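Local structure of uncharacterized protein Rv2277c (5VUG) at residues D9-D22 / A260-L274. The protein is uncharacterised but probably hydrolyses phosphoric diesters through a glycerophosphodiester phosphodiesterase domain. Sequence-based numbering, arbitrary orientation.
Sequences DDPMIVAHRAGTRD and AHKIGLDAVLVDSPL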
ATOM      1  N   ASP A   9      19.391  13.303  21.559  1.00 43.70           N
ATOM      2  CA  ASP A   9      18.978  14.701  21.608  1.00 41.41           C
ATOM      3  C   ASP A   9      17.552  14.864  21.086  1.00 36.06           C
ATOM      4  O   ASP A   9      16.856  13.880  20.836  1.00 38.05           O
ATOM      5  CB  ASP A   9      19.944  15.579  20.806  1.00 44.34           C
ATOM      6  CG  ASP A   9      21.367  15.508  21.328  1.00 48.89           C
ATOM      7  OD1 ASP A   9      22.161  14.697  20.800  1.00 50.98           O
ATOM      8  OD2 ASP A   9      21.690  16.258  22.276  1.00 50.36           O
ATOM      9  N   ASP A  10      17.123  16.119  20.923  1.00 29.35           N
ATOM     10  CA  ASP A  10      15.761  16.394  20.508  1.00 22.21           C
ATOM     11  C   ASP A  10      15.692  16.619  18.999  1.00 16.40           C
ATOM     12  O   ASP A  10      16.622  17.168  18.396  1.00 17.65           O
ATOM     13  CB  ASP A  10      15.244  17.665  21.191  1.00 23.56           C
ATOM     14  CG  ASP A  10      15.163  17.543  22.704  1.00 28.03           C
ATOM     15  OD1 ASP A  10      15.366  16.437  23.252  1.00 27.88           O
ATOM     16  OD2 ASP A  10      14.890  18.579  23.349  1.00 30.91           O
ATOM     17  N   PRO A  11      14.596  16.224  18.357  1.00 13.94           N
ATOM     18  CA  PRO A  11      14.397  16.603  16.950  1.00 12.45           C
ATOM     19  C   PRO A  11      14.334  18.118  16.807  1.00 13.02           C
ATOM     20  O   PRO A  11      13.866  18.827  17.701  1.00 13.05           O
ATOM     21  CB  PRO A  11      13.046  15.961  16.600  1.00 12.64           C
ATOM     22  CG  PRO A  11      12.880  14.850  17.614  1.00 13.62           C
ATOM     23  CD  PRO A  11      13.520  15.360  18.869  1.00 13.37           C
HETATM   24  N   MSE A  12      14.826  18.616  15.674  1.00 11.81           N
HETATM   25  CA  MSE A  12      14.639  20.021  15.325  1.00 11.81           C
HETATM   26  C   MSE A  12      13.157  20.348  15.232  1.00 11.01           C
HETATM   27  O   MSE A  12      12.387  19.587  14.634  1.00 13.01           O
HETATM   28  CB  MSE A  12      15.269  20.328  13.963  1.00 12.38           C
HETATM   29  CG  MSE A  12      16.782  20.366  13.955  1.00 14.52           C
HETATM   30 SE   MSE A  12      17.396  20.222  12.115  0.69 19.32          SE
HETATM   31  CE  MSE A  12      16.374  21.708  11.341  1.00 18.72           C
ATOM     32  N   ILE A  13      12.756  21.492  15.782  1.00 10.60           N
ATOM     33  CA  ILE A  13      11.388  21.976  15.630  1.00 10.41           C
ATOM     34  C   ILE A  13      11.334  22.882  14.408  1.00 11.27           C
ATOM     35  O   ILE A  13      11.966  23.947  14.390  1.00 11.61           O
ATOM     36  CB  ILE A  13      10.914  22.729  16.882  1.00 12.04           C
ATOM     37  CG1 ILE A  13      11.055  21.852  18.135  1.00 14.69           C
ATOM     38  CG2 ILE A  13       9.474  23.216  16.685  1.00 12.04           C
ATOM     39  CD1 ILE A  13      10.292  20.549  18.071  1.00 15.24           C
ATOM     40  N   VAL A  14      10.568  22.481  13.394  1.00  8.91           N
ATOM     41  CA  VAL A  14      10.475  23.232  12.138  1.00 10.28           C
ATOM     42  C   VAL A  14       9.067  23.809  12.018  1.00 10.12           C
ATOM     43  O   VAL A  14       8.083  23.066  12.078  1.00  9.30           O
ATOM     44  CB  VAL A  14      10.836  22.360  10.921  1.00  9.36           C
ATOM     45  CG1 VAL A  14      10.715  23.160   9.623  1.00  8.23           C
ATOM     46  CG2 VAL A  14      12.247  21.788  11.062  1.00 10.60           C
ATOM     47  N   ALA A  15       8.966  25.129  11.848  1.00  9.48           N
ATOM     48  CA  ALA A  15       7.663  25.802  11.805  1.00  9.36           C
ATOM     49  C   ALA A  15       7.016  25.611  10.434  1.00  8.65           C
ATOM     50  O   ALA A  15       7.490  26.163   9.432  1.00  9.90           O
ATOM     51  CB  ALA A  15       7.811  27.286  12.127  1.00 10.20           C
ATOM     52  N   HIS A  16       5.908  24.871  10.396  1.00  9.70           N
ATOM     53  CA  HIS A  16       5.239  24.554   9.136  1.00  9.02           C
ATOM     54  C   HIS A  16       4.498  25.775   8.597  1.00  8.84           C
ATOM     55  O   HIS A  16       3.551  26.259   9.227  1.00  8.79           O
ATOM     56  CB  HIS A  16       4.247  23.420   9.373  1.00  9.81           C
ATOM     57  CG  HIS A  16       3.588  22.927   8.126  1.00 10.57           C
ATOM     58  ND1 HIS A  16       2.255  22.585   8.080  1.00 10.98           N
ATOM     59  CD2 HIS A  16       4.077  22.709   6.881  1.00 10.03           C
ATOM     60  CE1 HIS A  16       1.944  22.187   6.857  1.00 12.15           C
ATOM     61  NE2 HIS A  16       3.032  22.247   6.110  1.00 12.18           N
ATOM     62  N   ARG A  17       4.892  26.241   7.407  1.00  8.11           N
ATOM     63  CA  ARG A  17       4.359  27.482   6.829  1.00  8.22           C
ATOM     64  C   ARG A  17       4.530  28.646   7.803  1.00  9.89           C
ATOM     65  O   ARG A  17       3.665  29.518   7.922  1.00 10.41           O
ATOM     66  CB  ARG A  17       2.900  27.355   6.380  1.00 10.80           C
ATOM     67  CG  ARG A  17       2.549  26.064   5.667  1.00 14.93           C
ATOM     68  CD  ARG A  17       1.053  26.057   5.388  1.00 19.95           C
ATOM     69  NE  ARG A  17       0.578  24.748   4.970  1.00 17.04           N
ATOM     70  CZ  ARG A  17      -0.660  24.321   5.155  1.00 14.14           C
ATOM     71  NH1 ARG A  17      -1.007  23.114   4.746  1.00 18.45           N
ATOM     72  NH2 ARG A  17      -1.554  25.105   5.753  1.00 13.38           N
ATOM     73  N   ALA A  18       5.661  28.643   8.516  1.00 10.31           N
ATOM     74  CA  ALA A  18       5.989  29.626   9.540  1.00 11.11           C
ATOM     75  C   ALA A  18       5.099  29.526  10.771  1.00 11.93           C
ATOM     76  O   ALA A  18       5.074  30.450  11.591  1.00 11.89           O
ATOM     77  CB  ALA A  18       6.044  31.067   8.997  1.00 10.20           C
ATOM     78  N   GLY A  19       4.391  28.406  10.935  1.00 10.80           N
ATOM     79  CA  GLY A  19       3.587  28.176  12.122  1.00 12.09           C
ATOM     80  C   GLY A  19       2.125  28.540  11.957  1.00 13.01           C
ATOM     81  O   GLY A  19       1.599  29.387  12.689  1.00 12.57           O
ATOM     82  N   THR A  20       1.457  27.830  11.039  1.00 11.55           N
ATOM     83  CA  THR A  20       0.132  28.192  10.540  1.00 12.90           C
ATOM     84  C   THR A  20      -0.939  28.266  11.637  1.00 12.57           C
ATOM     85  O   THR A  20      -1.922  29.003  11.487  1.00 16.16           O
ATOM     86  CB  THR A  20      -0.234  27.204   9.421  1.00 17.73           C
ATOM     87  OG1 THR A  20      -1.548  27.467   8.923  1.00 18.15           O
ATOM     88  CG2 THR A  20      -0.170  25.786   9.914  1.00 21.92           C
ATOM     89  N   ARG A  21      -0.789  27.513  12.730  1.00 13.47           N
ATOM     90  CA  ARG A  21      -1.792  27.553  13.794  1.00 14.43           C
ATOM     91  C   ARG A  21      -1.711  28.839  14.615  1.00 15.67           C
ATOM     92  O   ARG A  21      -2.740  29.347  15.080  1.00 17.52           O
ATOM     93  CB  ARG A  21      -1.627  26.330  14.699  1.00 17.96           C
ATOM     94  CG  ARG A  21      -2.514  26.313  15.920  1.00 26.18           C
ATOM     95  CD  ARG A  21      -3.979  26.228  15.562  1.00 36.43           C
ATOM     96  NE  ARG A  21      -4.741  25.548  16.610  1.00 49.38           N
ATOM     97  CZ  ARG A  21      -5.055  26.082  17.788  1.00 57.40           C
ATOM     98  NH1 ARG A  21      -4.675  27.319  18.090  1.00 60.32           N
ATOM     99  NH2 ARG A  21      -5.752  25.377  18.670  1.00 58.83           N
ATOM    100  N   ASP A  22      -0.514  29.385  14.792  1.00 14.27           N
ATOM    101  CA  ASP A  22      -0.296  30.485  15.724  1.00 12.89           C
ATOM    102  C   ASP A  22      -0.556  31.862  15.116  1.00 14.57           C
ATOM    103  O   ASP A  22      -1.051  32.755  15.811  1.00 15.11           O
ATOM    104  CB  ASP A  22       1.143  30.445  16.247  1.00 14.28           C
ATOM    105  CG  ASP A  22       1.437  29.210  17.084  1.00 12.96           C
ATOM    106  OD1 ASP A  22       0.491  28.534  17.546  1.00 16.33           O
ATOM    107  OD2 ASP A  22       2.632  28.921  17.295  1.00 14.24           O
ATOM    108  N   ALA A 260       8.545  10.590  17.399  1.00 12.48           N
ATOM    109  CA  ALA A 260       9.667  11.160  16.651  1.00 11.58           C
ATOM    110  C   ALA A 260      10.937  11.187  17.489  1.00 12.79           C
ATOM    111  O   ALA A 260      12.033  10.890  16.994  1.00 13.54           O
ATOM    112  CB  ALA A 260       9.318  12.586  16.220  1.00 11.37           C
ATOM    113  N   HIS A 261      10.805  11.556  18.762  1.00 12.54           N
ATOM    114  CA  HIS A 261      11.952  11.602  19.657  1.00 11.88           C
ATOM    115  C   HIS A 261      12.523  10.207  19.893  1.00 12.99           C
ATOM    116  O   HIS A 261      13.743  10.005  19.842  1.00 15.12           O
ATOM    117  CB  HIS A 261      11.512  12.230  20.976  1.00 11.13           C
ATOM    118  CG  HIS A 261      12.645  12.686  21.831  1.00 13.89           C
ATOM    119  ND1 HIS A 261      13.481  11.809  22.487  1.00 16.71           N
ATOM    120  CD2 HIS A 261      13.087  13.930  22.132  1.00 16.36           C
ATOM    121  CE1 HIS A 261      14.384  12.495  23.163  1.00 19.21           C
ATOM    122  NE2 HIS A 261      14.166  13.783  22.966  1.00 18.02           N
ATOM    123  N   LYS A 262      11.648   9.233  20.161  1.00 14.08           N
ATOM    124  CA  LYS A 262      12.097   7.876  20.470  1.00 16.28           C
ATOM    125  C   LYS A 262      12.854   7.266  19.300  1.00 15.96           C
ATOM    126  O   LYS A 262      13.867   6.580  19.490  1.00 18.40           O
ATOM    127  CB  LYS A 262      10.894   7.004  20.827  1.00 20.28           C
ATOM    128  CG  LYS A 262      11.244   5.532  21.083  1.00 24.29           C
ATOM    129  CD  LYS A 262       9.998   4.685  21.364  1.00 30.15           C
ATOM    130  CE  LYS A 262       9.122   4.528  20.120  1.00 37.43           C
ATOM    131  NZ  LYS A 262       7.888   3.708  20.370  1.00 40.27           N
ATOM    132  N   ILE A 263      12.373   7.495  18.078  1.00 15.71           N
ATOM    133  CA  ILE A 263      13.008   6.889  16.909  1.00 15.76           C
ATOM    134  C   ILE A 263      14.126   7.742  16.329  1.00 17.13           C
ATOM    135  O   ILE A 263      14.816   7.290  15.403  1.00 18.80           O
ATOM    136  CB  ILE A 263      11.981   6.472  15.836  1.00 16.13           C
ATOM    137  CG1 ILE A 263      11.346   7.702  15.171  1.00 15.38           C
ATOM    138  CG2 ILE A 263      10.917   5.579  16.455  1.00 17.52           C
ATOM    139  CD1 ILE A 263      10.271   7.356  14.147  1.00 13.93           C
ATOM    140  N   GLY A 264      14.332   8.951  16.838  1.00 16.48           N
ATOM    141  CA  GLY A 264      15.460   9.750  16.403  1.00 15.93           C
ATOM    142  C   GLY A 264      15.285  10.487  15.092  1.00 16.00           C
ATOM    143  O   GLY A 264      16.263  10.656  14.355  1.00 17.12           O
ATOM    144  N   LEU A 265      14.070  10.927  14.762  1.00 14.51           N
ATOM    145  CA  LEU A 265      13.918  11.811  13.613  1.00 11.41           C
ATOM    146  C   LEU A 265      14.748  13.075  13.816  1.00 10.59           C
ATOM    147  O   LEU A 265      14.812  13.627  14.918  1.00 13.11           O
ATOM    148  CB  LEU A 265      12.456  12.204  13.422  1.00 13.05           C
ATOM    149  CG  LEU A 265      11.460  11.096  13.086  1.00 12.28           C
ATOM    150  CD1 LEU A 265      10.086  11.700  12.795  1.00 13.22           C
ATOM    151  CD2 LEU A 265      11.945  10.250  11.915  1.00 16.40           C
ATOM    152  N   ASP A 266      15.380  13.536  12.738  1.00 10.05           N
ATOM    153  CA  ASP A 266      16.190  14.746  12.820  1.00 10.71           C
ATOM    154  C   ASP A 266      15.336  15.980  13.056  1.00 10.50           C
ATOM    155  O   ASP A 266      15.817  16.961  13.643  1.00 11.71           O
ATOM    156  CB  ASP A 266      17.009  14.920  11.544  1.00 11.90           C
ATOM    157  CG  ASP A 266      18.032  13.830  11.372  1.00 15.02           C
ATOM    158  OD1 ASP A 266      19.132  13.935  11.959  1.00 20.07           O
ATOM    159  OD2 ASP A 266      17.719  12.851  10.679  1.00 12.69           O
ATOM    160  N   ALA A 267      14.083  15.959  12.598  1.00 10.01           N
ATOM    161  CA  ALA A 267      13.238  17.143  12.643  1.00 10.16           C
ATOM    162  C   ALA A 267      11.776  16.727  12.668  1.00  9.37           C
ATOM    163  O   ALA A 267      11.408  15.642  12.193  1.00 10.01           O
ATOM    164  CB  ALA A 267      13.489  18.027  11.410  1.00 10.79           C
ATOM    165  N   VAL A 268      10.944  17.612  13.226  1.00  8.64           N
ATOM    166  CA  VAL A 268       9.491  17.488  13.185  1.00  8.57           C
ATOM    167  C   VAL A 268       8.892  18.782  12.652  1.00  9.51           C
ATOM    168  O   VAL A 268       9.346  19.882  12.996  1.00 11.35           O
ATOM    169  CB  VAL A 268       8.883  17.141  14.561  1.00 10.10           C
ATOM    170  CG1 VAL A 268       9.304  15.748  14.991  1.00 12.77           C
ATOM    171  CG2 VAL A 268       9.275  18.176  15.631  1.00 11.39           C
ATOM    172  N   LEU A 269       7.871  18.648  11.809  1.00  9.85           N
ATOM    173  CA  LEU A 269       7.236  19.783  11.141  1.00  9.11           C
ATOM    174  C   LEU A 269       5.925  20.084  11.866  1.00 10.55           C
ATOM    175  O   LEU A 269       4.999  19.268  11.839  1.00 10.67           O
ATOM    176  CB  LEU A 269       6.992  19.425   9.676  1.00  9.67           C
ATOM    177  CG  LEU A 269       6.534  20.513   8.705  1.00  9.70           C
ATOM    178  CD1 LEU A 269       7.461  21.726   8.749  1.00  9.43           C
ATOM    179  CD2 LEU A 269       6.493  19.949   7.282  1.00 10.08           C
ATOM    180  N   VAL A 270       5.847  21.254  12.515  1.00  9.89           N
ATOM    181  CA  VAL A 270       4.782  21.570  13.467  1.00  9.42           C
ATOM    182  C   VAL A 270       3.994  22.810  13.042  1.00 10.15           C
ATOM    183  O   VAL A 270       4.568  23.817  12.611  1.00 11.95           O
ATOM    184  CB  VAL A 270       5.319  21.720  14.910  1.00 10.52           C
ATOM    185  CG1 VAL A 270       6.095  20.469  15.327  1.00 12.71           C
ATOM    186  CG2 VAL A 270       6.181  22.985  15.068  1.00 13.24           C
ATOM    187  N   ASP A 271       2.665  22.742  13.197  1.00 11.98           N
ATOM    188  CA  ASP A 271       1.818  23.895  12.908  1.00 12.73           C
ATOM    189  C   ASP A 271       1.851  24.935  14.017  1.00 12.62           C
ATOM    190  O   ASP A 271       1.529  26.101  13.764  1.00 14.47           O
ATOM    191  CB  ASP A 271       0.361  23.473  12.694  1.00 14.32           C
ATOM    192  CG  ASP A 271       0.140  22.743  11.377  1.00 20.63           C
ATOM    193  OD1 ASP A 271       1.122  22.457  10.668  1.00 24.07           O
ATOM    194  OD2 ASP A 271      -1.034  22.471  11.041  1.00 23.79           O
ATOM    195  N   SER A 272       2.207  24.548  15.240  1.00 11.78           N
ATOM    196  CA  SER A 272       2.209  25.480  16.368  1.00 12.59           C
ATOM    197  C   SER A 272       3.553  25.465  17.075  1.00 12.80           C
ATOM    198  O   SER A 272       3.764  24.679  18.010  1.00 14.70           O
ATOM    199  CB  SER A 272       1.093  25.158  17.357  1.00 13.21           C
ATOM    200  OG  SER A 272       1.133  26.049  18.458  1.00 16.16           O
ATOM    201  N   PRO A 273       4.474  26.337  16.673  1.00 13.15           N
ATOM    202  CA  PRO A 273       5.701  26.528  17.459  1.00 13.90           C
ATOM    203  C   PRO A 273       5.439  26.812  18.928  1.00 14.20           C
ATOM    204  O   PRO A 273       6.226  26.386  19.780  1.00 14.29           O
ATOM    205  CB  PRO A 273       6.362  27.716  16.749  1.00 12.78           C
ATOM    206  CG  PRO A 273       5.954  27.517  15.305  1.00 12.70           C
ATOM    207  CD  PRO A 273       4.522  27.047  15.381  1.00 12.85           C
ATOM    208  N   LEU A 274       4.341  27.504  19.256  1.00 15.47           N
ATOM    209  CA  LEU A 274       4.048  27.774  20.661  1.00 18.93           C
ATOM    210  C   LEU A 274       3.740  26.490  21.425  1.00 19.32           C
ATOM    211  O   LEU A 274       4.237  26.294  22.545  1.00 18.96           O
ATOM    212  CB  LEU A 274       2.909  28.792  20.780  1.00 17.94           C
ATOM    213  CG  LEU A 274       3.321  30.231  20.454  1.00 20.47           C
ATOM    214  CD1 LEU A 274       2.103  31.140  20.266  1.00 21.56           C
ATOM    215  CD2 LEU A 274       4.242  30.777  21.551  1.00 21.40           C
TER
HETATM  216  O   HOH W   1      15.459  12.307  19.381  1.00 25.85           O
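H16 and D271 lie side by side, ring and carboxylate only 16° from coplanar. H16 ND1 donates to D271 OD1 over 2.8 Å, close to the ring plane and on the syn side of the carboxylate. The imidazole CG lies anti to the backbone N (chi1 -175°), which carries the ring to D271 and leaves NE2 to hydrogen-bond a glycerol, probably from the crystallisation liquor. L269 packs obliquely against the same ring, its CD2 3.7 Å from H16 CD2, while T20 CG2 presses on the D271 carboxylate.

Behind this pair, strands 12-16 and 267-270 run parallel, joined by a ladder of five backbone bonds that starts with M12 N to D266 O and ends with H16 N to V270 O. V14 CG1 meets L269 CD1 on the face that also carries M12 and A267; on the other, I13 CD1 lies 3.6 Å from V268 CG2.

Past the strands, D22 turns its carboxylate to the start of helix 273-277: OD1 takes the S272 hydroxyl at 2.7 Å through its syn lone pair, and OD2 accepts L274 N at 3.0 Å. At the far end H261 NE2 donates to D10 OD1, 2.9 Å away, from above a carboxylate whose OD2 pairs with R280.

Joining the first strand to the last in this way closes a TIM barrel, with H16 and D271 at the C-terminal side of the barrel, where such folds carry their active sites.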